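Local coordinates for protein Atp-dependent DNA ligase (Psychromonas sp., PDB 4D05) that probably seals nicks in duplex DNA at the expense of ATP, working through an enzyme-adenylate intermediate as a ligase of minimal type, at residues Tyr195-Gly200 / Phe218-Ser224; Thr184-Tyr188 / Pro226-Ser231. One frame throughout, in Å; residues are numbered along the deposited sequence.

Interaction 1 (Tyr195-Gly200 / Phe218-Ser224)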
loop_
_atom_site.group_PDB
_atom_site.type_symbol
_atom_site.label_atom_id
_atom_site.label_comp_id
_atom_site.label_asym_id
_atom_site.label_seq_id
_atom_site.Cartn_x
_atom_site.Cartn_y
_atom_site.Cartn_z
ATOM N N TYR A 195 23.979 -16.075 -23.601
ATOM C CA TYR A 195 22.775 -15.622 -24.316
ATOM C C TYR A 195 23.009 -15.295 -25.810
ATOM O O TYR A 195 22.159 -14.651 -26.479
ATOM C CB TYR A 195 22.112 -14.430 -23.605
ATOM C CG TYR A 195 21.699 -14.752 -22.158
ATOM C CD1 TYR A 195 21.105 -15.963 -21.826
ATOM C CD2 TYR A 195 21.935 -13.839 -21.128
ATOM C CE1 TYR A 195 20.741 -16.241 -20.509
ATOM C CE2 TYR A 195 21.578 -14.119 -19.816
ATOM C CZ TYR A 195 20.987 -15.320 -19.516
ATOM O OH TYR A 195 20.620 -15.599 -18.199
ATOM N N GLU A 196 24.152 -15.734 -26.346
ATOM C CA GLU A 196 24.384 -15.580 -27.756
ATOM C C GLU A 196 23.283 -16.329 -28.502
ATOM O O GLU A 196 22.959 -17.491 -28.194
ATOM C CB GLU A 196 25.764 -16.108 -28.146
ATOM C CG GLU A 196 26.185 -15.709 -29.571
ATOM C CD GLU A 196 27.583 -16.177 -29.966
ATOM O OE1 GLU A 196 28.529 -16.032 -29.147
ATOM O OE2 GLU A 196 27.711 -16.673 -31.113
ATOM N N GLY A 197 22.685 -15.662 -29.475
ATOM C CA GLY A 197 21.624 -16.276 -30.238
ATOM C C GLY A 197 20.270 -16.251 -29.572
ATOM O O GLY A 197 19.315 -16.846 -30.091
ATOM N N LEU A 198 20.224 -15.623 -28.399
ATOM C CA LEU A 198 19.015 -15.516 -27.577
ATOM C C LEU A 198 18.800 -14.059 -27.198
ATOM O O LEU A 198 19.518 -13.179 -27.639
ATOM C CB LEU A 198 19.182 -16.352 -26.314
ATOM C CG LEU A 198 19.471 -17.836 -26.528
ATOM C CD1 LEU A 198 19.887 -18.490 -25.190
ATOM C CD2 LEU A 198 18.249 -18.550 -27.116
ATOM N N LEU A 199 17.806 -13.810 -26.357
ATOM C CA LEU A 199 17.505 -12.464 -25.943
ATOM C C LEU A 199 18.447 -12.063 -24.829
ATOM O O LEU A 199 18.518 -12.730 -23.817
ATOM C CB LEU A 199 16.086 -12.421 -25.392
ATOM C CG LEU A 199 15.570 -11.041 -24.995
ATOM C CD1 LEU A 199 15.255 -10.167 -26.189
ATOM C CD2 LEU A 199 14.317 -11.227 -24.127
ATOM N N GLY A 200 19.137 -10.948 -24.990
ATOM C CA GLY A 200 19.939 -10.399 -23.900
ATOM C C GLY A 200 19.104 -9.489 -23.019
ATOM O O GLY A 200 19.162 -9.556 -21.792
ATOM N N PHE A 218 13.834 -12.722 -16.853
ATOM C CA PHE A 218 13.394 -13.616 -17.910
ATOM C C PHE A 218 13.729 -15.064 -17.568
ATOM O O PHE A 218 14.847 -15.366 -17.127
ATOM C CB PHE A 218 14.091 -13.283 -19.235
ATOM C CG PHE A 218 13.811 -11.895 -19.717
ATOM C CD1 PHE A 218 12.576 -11.577 -20.284
ATOM C CD2 PHE A 218 14.766 -10.913 -19.620
ATOM C CE1 PHE A 218 12.329 -10.281 -20.740
ATOM C CE2 PHE A 218 14.511 -9.644 -20.063
ATOM C CZ PHE A 218 13.304 -9.325 -20.622
ATOM N N SER A 219 12.790 -15.960 -17.833
ATOM C CA SER A 219 13.058 -17.379 -17.718
ATOM C C SER A 219 13.873 -17.808 -18.930
ATOM O O SER A 219 13.939 -17.080 -19.907
ATOM C CB SER A 219 11.755 -18.151 -17.718
ATOM O OG SER A 219 11.130 -17.986 -18.971
ATOM N N ASP A 220 14.432 -19.003 -18.925
ATOM C CA ASP A 220 15.180 -19.395 -20.112
ATOM C C ASP A 220 14.252 -19.544 -21.313
ATOM O O ASP A 220 14.644 -19.245 -22.445
ATOM C CB ASP A 220 16.032 -20.634 -19.859
ATOM C CG ASP A 220 17.302 -20.318 -19.046
ATOM O OD1 ASP A 220 17.811 -19.140 -19.034
ATOM O OD2 ASP A 220 17.807 -21.282 -18.453
ATOM N N GLU A 221 13.009 -19.924 -21.083
ATOM C CA GLU A 221 12.052 -20.012 -22.208
ATOM C C GLU A 221 11.793 -18.635 -22.847
ATOM O O GLU A 221 11.628 -18.514 -24.072
ATOM C CB GLU A 221 10.734 -20.624 -21.741
ATOM C CG GLU A 221 10.838 -22.113 -21.363
ATOM C CD GLU A 221 11.623 -22.399 -20.061
ATOM O OE1 GLU A 221 11.774 -21.495 -19.177
ATOM O OE2 GLU A 221 12.075 -23.570 -19.932
ATOM N N GLU A 222 11.728 -17.608 -22.003
ATOM C CA GLU A 222 11.542 -16.245 -22.476
ATOM C C GLU A 222 12.786 -15.703 -23.195
ATOM O O GLU A 222 12.681 -14.817 -24.021
ATOM C CB GLU A 222 11.130 -15.318 -21.320
ATOM C CG GLU A 222 9.719 -15.665 -20.825
ATOM C CD GLU A 222 9.364 -15.076 -19.489
ATOM O OE1 GLU A 222 10.269 -14.720 -18.685
ATOM O OE2 GLU A 222 8.140 -14.969 -19.236
ATOM N N ARG A 223 13.961 -16.239 -22.909
ATOM C CA ARG A 223 15.121 -15.793 -23.661
ATOM C C ARG A 223 15.150 -16.418 -25.044
ATOM O O ARG A 223 15.796 -15.885 -25.954
ATOM C CB ARG A 223 16.369 -16.087 -22.912
ATOM C CG ARG A 223 16.451 -15.166 -21.710
ATOM C CD ARG A 223 17.788 -14.947 -21.305
ATOM N NE ARG A 223 17.877 -14.286 -20.021
ATOM C CZ ARG A 223 18.153 -13.011 -19.843
ATOM N NH1 ARG A 223 18.369 -12.204 -20.878
ATOM N NH2 ARG A 223 18.230 -12.545 -18.616
ATOM N N SER A 224 14.472 -17.553 -25.191
ATOM C CA SER A 224 14.323 -18.191 -26.508
ATOM C C SER A 224 13.102 -17.663 -27.276
ATOM O O SER A 224 13.146 -17.552 -28.501
ATOM C CB SER A 224 14.190 -19.708 -26.377
ATOM O OG SER A 224 15.113 -20.244 -25.428
HETATM O O HOH W 1 20.454 -18.163 -17.574
#
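In the OB-fold domain of this ligase, the short helix 220-224 packs against the turn that leads into strand 199-206, and R223 stacked on the ring of Y195 forms the centre of that contact. The guanidinium lies almost flat on the ring, planes 14° apart, with R223 CZ 3.9 Å from the centroid of the Y195 ring, a cation-pi pair. The aliphatic CD of R223 also sits over that face, as a CH-pi contact toward the ring's rim. R223 reaches this far because its chain is extended from CG to NE. On the opposite face of the guanidinium F218 reaches in with CD2, toward the rim of the group, its ring standing steeply to it, so the flat stack is with Y195 alone.

In its own plane, R223 NH1 bridges two backbone carbonyls, donating to L199 O at 3.0 Å and to G200 O at 2.9 Å; the second bond is more bent and meets the oxygen from above its carbonyl plane. NH2 is satisfied by G215 O, which helps fix the rotation of the group. Arginine suits this buried place because a flat, multidentate cation can stack and bond at its edge together. The backbone adds L199 N to R223 O, 2.9 Å.

L199 turns its CG anti to the backbone N (chi1 -176°), which brings CD2 over the centre of the F218 ring, 4.1 Å from its centroid. A water links Y195 OH and D220 OD1. S219 and E222 start the helix with a capping box. The whole is an OB-fold feature: a helix between strands 211-214 and 232-237 of the antiparallel sheet, packed on the type II turn Y195-L198 before strand 199-206.

Interaction 2 (Thr184-Tyr188 / Pro226-Ser231)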
loop_
_atom_site.group_PDB
_atom_site.type_symbol
_atom_site.label_atom_id
_atom_site.label_comp_id
_atom_site.label_asym_id
_atom_site.label_seq_id
_atom_site.Cartn_x
_atom_site.Cartn_y
_atom_site.Cartn_z
ATOM N N THR A 184 5.816 -0.438 -22.846
ATOM C CA THR A 184 5.672 -1.076 -24.147
ATOM C C THR A 184 7.034 -1.562 -24.638
ATOM O O THR A 184 8.006 -0.814 -24.600
ATOM C CB THR A 184 5.071 -0.081 -25.157
ATOM O OG1 THR A 184 3.765 0.293 -24.726
ATOM C CG2 THR A 184 4.986 -0.673 -26.568
ATOM N N VAL A 185 7.106 -2.814 -25.092
ATOM C CA VAL A 185 8.348 -3.339 -25.632
ATOM C C VAL A 185 8.588 -2.671 -26.986
ATOM O O VAL A 185 7.707 -2.709 -27.848
ATOM C CB VAL A 185 8.283 -4.867 -25.852
ATOM C CG1 VAL A 185 9.605 -5.378 -26.441
ATOM C CG2 VAL A 185 7.980 -5.565 -24.537
ATOM N N ILE A 186 9.763 -2.071 -27.192
ATOM C CA ILE A 186 10.012 -1.385 -28.468
ATOM C C ILE A 186 11.145 -1.975 -29.291
ATOM O O ILE A 186 11.191 -1.747 -30.500
ATOM C CB ILE A 186 10.233 0.154 -28.292
ATOM C CG1 ILE A 186 11.508 0.484 -27.485
ATOM C CG2 ILE A 186 9.055 0.792 -27.562
ATOM C CD1 ILE A 186 11.857 1.962 -27.482
ATOM N N ALA A 187 12.029 -2.753 -28.667
ATOM C CA ALA A 187 13.127 -3.381 -29.405
ATOM C C ALA A 187 13.733 -4.510 -28.588
ATOM O O ALA A 187 13.554 -4.582 -27.358
ATOM C CB ALA A 187 14.188 -2.357 -29.712
ATOM N N TYR A 188 14.443 -5.386 -29.297
ATOM C CA TYR A 188 15.260 -6.418 -28.671
ATOM C C TYR A 188 16.735 -6.042 -28.703
ATOM O O TYR A 188 17.212 -5.378 -29.635
ATOM C CB TYR A 188 15.127 -7.744 -29.404
ATOM C CG TYR A 188 13.743 -8.312 -29.480
ATOM C CD1 TYR A 188 12.865 -8.227 -28.416
ATOM C CD2 TYR A 188 13.321 -8.954 -30.634
ATOM C CE1 TYR A 188 11.590 -8.778 -28.495
ATOM C CE2 TYR A 188 12.066 -9.510 -30.728
ATOM C CZ TYR A 188 11.208 -9.430 -29.650
ATOM O OH TYR A 188 9.970 -9.996 -29.756
ATOM N N PRO A 226 10.896 -14.407 -26.935
ATOM C CA PRO A 226 10.725 -13.154 -26.217
ATOM C C PRO A 226 9.318 -12.554 -26.342
ATOM O O PRO A 226 8.514 -12.950 -27.211
ATOM C CB PRO A 226 11.757 -12.241 -26.895
ATOM C CG PRO A 226 11.782 -12.708 -28.278
ATOM C CD PRO A 226 11.701 -14.228 -28.153
ATOM N N PRO A 227 9.005 -11.609 -25.450
ATOM C CA PRO A 227 7.746 -10.876 -25.590
ATOM C C PRO A 227 7.707 -10.184 -26.948
ATOM O O PRO A 227 8.729 -9.632 -27.372
ATOM C CB PRO A 227 7.819 -9.808 -24.493
ATOM C CG PRO A 227 8.912 -10.218 -23.613
ATOM C CD PRO A 227 9.818 -11.130 -24.325
ATOM N N PRO A 228 6.548 -10.186 -27.605
ATOM C CA PRO A 228 6.453 -9.514 -28.904
ATOM C C PRO A 228 6.782 -8.028 -28.795
ATOM O O PRO A 228 6.390 -7.358 -27.819
ATOM C CB PRO A 228 4.981 -9.687 -29.283
ATOM C CG PRO A 228 4.524 -10.891 -28.511
ATOM C CD PRO A 228 5.276 -10.809 -27.206
ATOM N N ILE A 229 7.437 -7.479 -29.812
ATOM C CA ILE A 229 7.623 -6.041 -29.850
ATOM C C ILE A 229 6.237 -5.446 -30.000
ATOM O O ILE A 229 5.386 -6.007 -30.713
ATOM C CB ILE A 229 8.559 -5.625 -31.003
ATOM C CG1 ILE A 229 9.980 -6.167 -30.719
ATOM C CG2 ILE A 229 8.565 -4.114 -31.156
ATOM C CD1 ILE A 229 10.944 -6.042 -31.912
ATOM N N GLY A 230 5.975 -4.386 -29.236
ATOM C CA GLY A 230 4.687 -3.726 -29.239
ATOM C C GLY A 230 3.832 -4.127 -28.056
ATOM O O GLY A 230 2.816 -3.452 -27.785
ATOM N N SER A 231 4.198 -5.216 -27.366
ATOM C CA SER A 231 3.384 -5.686 -26.273
ATOM C C SER A 231 3.505 -4.773 -25.057
ATOM O O SER A 231 4.524 -4.079 -24.863
ATOM C CB SER A 231 3.711 -7.126 -25.912
ATOM O OG SER A 231 5.029 -7.300 -25.426
#
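With chi1 near -59°, Y188 holds CG anti to its carbonyl carbon and its ring reaches back over the loop 226-231, while I229, at chi1 -66°, extends CG1 and CD1 along the ring. I229 CG1 lies over one face of Y188, 3.9 Å from the centroid, in a CH-pi contact offset toward the rim. The pyrrolidine of P226 approaches the phenol end of the same ring, its CG 3.6 Å from Y188 CZ. Y188 OH donates to P227 O at 2.7 Å; the carbonyl oxygen lies in the plane of the ring, although the hydroxyl comes from above the carbonyl's own plane. A tyrosine therefore serves twice here, offering the aliphatic groups a broad surface and the loop a hydroxyl at its far end.

At V185, earlier on strand 179-190, a pair of backbone bonds joins strand and loop: V185 N to S231 O, 2.9 Å, and G230 N to V185 O, 2.8 Å. V185 points into the loop, its CG2 3.5 Å from S231 OG and also against P227; a branched apolar residue suits this buried spot. Next to it the strand carries a classic beta bulge, I186 and A187 opposite L203. P228 to S231 make a type II turn in which G230, at phi 101°, takes a conformation that calls for glycine.

The loop leads from helix 220-224 into strand 232-237 of the OB fold. Its three successive prolines lack amide donors, so they offer carbonyls as acceptors and compact rings for packing. Y188 OH takes up P227 O, S231 N and OG take up P228 O, and V185 N bonds to S231 O beyond the prolines, which implies a loop held by polar links at both ends of an apolar patch.

How the interactions relate
From the N terminus, the chain passes the adenylate-binding part before entering strand 179-190, which carries 184-188, the first half of interaction 2. The turn 195-198 then leads into strand 199-206, its neighbour in the antiparallel sheet. After strand 211-214, helix 220-224 returns to that turn, and interaction 1 closes the smaller loop. The chain runs on through 226-231 to meet 184-188, so interaction 2 closes a larger loop enclosing the first, just before strand 232-237 joins the sheet. The two meet at L199, whose methyls touch Y188 and P226. Together they tie the helix and the loop after it to two adjoining strands of the OB domain.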